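Local structure of inositol-1-monophosphatase SuhB (Mycobacterium tuberculosis, 2Q74) at residues D273-L276 against A277-R281. The protein probably hydrolyses inositol 1-phosphate to free myo-inositol and phosphate, using magnesium as cofactor, and forms a homodimer when magnesium binds. Numbering follows the deposited sequence.
Sequences DELL and AALQR
Ala277 N meets the carbonyl oxygen of Asp273 one turn back, Ala277 N to Asp273 O 3.0 Å, in a straight bond with an N-H...O angle of 168°. The carboxylate of Asp273 turns elsewhere, to a salt bridge with Arg249. Ala278 N makes a longer, weak bond to Glu274 O at 3.4 Å, while its methyl group, on the buried side, touches Leu201. At Leu279 the i to i+4 series continues: Leu279 N is hydrogen-bonded to Leu275 O at 3.0 Å. The same two leucines also touch through their side chains, Leu275 CD1 to Leu279 CG at 4.3 Å. This is the inward face of amphipathic helix 272-280, the last helix of the chain, which packs on the mixed five-stranded sheet of the inositol monophosphatase fold: both leucines reach Val265 of strand 262-267, and Leu279 also Tyr227. Further along, Gln280 N bonds to Leu276 O at 2.9 Å. With CG anti to the carbonyl carbon (chi1 -69°), the Gln280 side chain starts out beside its own backbone N, CG near Leu276 O, and runs on extended from there. Arg281 N still takes the Ala277 carbonyl, Arg281 N to Ala277 O 2.8 Å.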
loop_
_atom_site.group_PDB
_atom_site.type_symbol
_atom_site.label_atom_id
_atom_site.label_comp_id
_atom_site.label_asym_id
_atom_site.label_seq_id
_atom_site.Cartn_x
_atom_site.Cartn_y
_atom_site.Cartn_z
ATOM N N ASP A 273 -16.393 -11.244 15.561
ATOM C CA ASP A 273 -17.182 -12.467 15.482
ATOM C C ASP A 273 -17.666 -12.702 14.073
ATOM O O ASP A 273 -17.457 -13.773 13.514
ATOM C CB ASP A 273 -18.400 -12.398 16.409
ATOM C CG ASP A 273 -18.020 -12.266 17.861
ATOM O OD1 ASP A 273 -16.896 -12.682 18.214
ATOM O OD2 ASP A 273 -18.845 -11.756 18.653
ATOM N N GLU A 274 -18.311 -11.694 13.495
ATOM C CA GLU A 274 -18.841 -11.827 12.155
ATOM C C GLU A 274 -17.748 -12.233 11.148
ATOM O O GLU A 274 -18.020 -12.982 10.212
ATOM C CB GLU A 274 -19.547 -10.540 11.730
ATOM C CG GLU A 274 -20.190 -10.625 10.340
ATOM C CD GLU A 274 -21.032 -9.395 9.987
ATOM O OE1 GLU A 274 -20.960 -8.394 10.745
ATOM O OE2 GLU A 274 -21.741 -9.422 8.944
ATOM N N LEU A 275 -16.521 -11.752 11.343
ATOM C CA LEU A 275 -15.416 -12.075 10.433
ATOM C C LEU A 275 -14.873 -13.491 10.669
ATOM O O LEU A 275 -14.570 -14.223 9.707
ATOM C CB LEU A 275 -14.280 -11.061 10.589
ATOM C CG LEU A 275 -12.926 -11.365 9.926
ATOM C CD1 LEU A 275 -12.960 -11.279 8.406
ATOM C CD2 LEU A 275 -11.897 -10.416 10.500
ATOM N N LEU A 276 -14.731 -13.864 11.941
ATOM C CA LEU A 276 -14.284 -15.218 12.307
ATOM C C LEU A 276 -15.222 -16.302 11.768
ATOM O O LEU A 276 -14.762 -17.336 11.270
ATOM C CB LEU A 276 -14.149 -15.362 13.826
ATOM C CG LEU A 276 -12.885 -14.726 14.421
ATOM C CD1 LEU A 276 -12.943 -14.606 15.933
ATOM C CD2 LEU A 276 -11.662 -15.522 14.012
ATOM N N ALA A 277 -16.528 -16.045 11.849
ATOM C CA ALA A 277 -17.542 -16.948 11.314
ATOM C C ALA A 277 -17.346 -17.166 9.810
ATOM O O ALA A 277 -17.205 -18.308 9.360
ATOM C CB ALA A 277 -18.936 -16.403 11.596
ATOM N N ALA A 278 -17.325 -16.076 9.042
ATOM C CA ALA A 278 -17.111 -16.158 7.599
ATOM C C ALA A 278 -15.824 -16.916 7.245
ATOM O O ALA A 278 -15.790 -17.669 6.282
ATOM C CB ALA A 278 -17.100 -14.767 6.987
ATOM N N LEU A 279 -14.772 -16.722 8.036
ATOM C CA LEU A 279 -13.488 -17.390 7.783
ATOM C C LEU A 279 -13.601 -18.891 8.043
ATOM O O LEU A 279 -13.225 -19.702 7.201
ATOM C CB LEU A 279 -12.358 -16.778 8.633
ATOM C CG LEU A 279 -11.738 -15.444 8.179
ATOM C CD1 LEU A 279 -10.608 -15.023 9.098
ATOM C CD2 LEU A 279 -11.238 -15.527 6.760
ATOM N N GLN A 280 -14.131 -19.249 9.210
ATOM C CA GLN A 280 -14.378 -20.658 9.550
ATOM C C GLN A 280 -15.246 -21.309 8.489
ATOM O O GLN A 280 -14.922 -22.375 7.962
ATOM C CB GLN A 280 -15.084 -20.787 10.896
ATOM C CG GLN A 280 -14.221 -20.409 12.084
ATOM C CD GLN A 280 -14.806 -20.862 13.407
ATOM O OE1 GLN A 280 -14.684 -20.158 14.412
ATOM N NE2 GLN A 280 -15.447 -22.039 13.417
ATOM N N ARG A 281 -16.337 -20.632 8.162
ATOM C CA ARG A 281 -17.241 -21.067 7.113
ATOM C C ARG A 281 -16.538 -21.504 5.817
ATOM O O ARG A 281 -17.097 -22.291 5.059
ATOM C CB ARG A 281 -18.232 -19.945 6.821
ATOM C CG ARG A 281 -19.182 -20.248 5.709
ATOM C CD ARG A 281 -20.294 -19.224 5.615
ATOM N NE ARG A 281 -21.444 -19.818 4.941
ATOM C CZ ARG A 281 -22.642 -19.249 4.802
ATOM N NH1 ARG A 281 -22.885 -18.026 5.275
ATOM N NH2 ARG A 281 -23.598 -19.918 4.170
#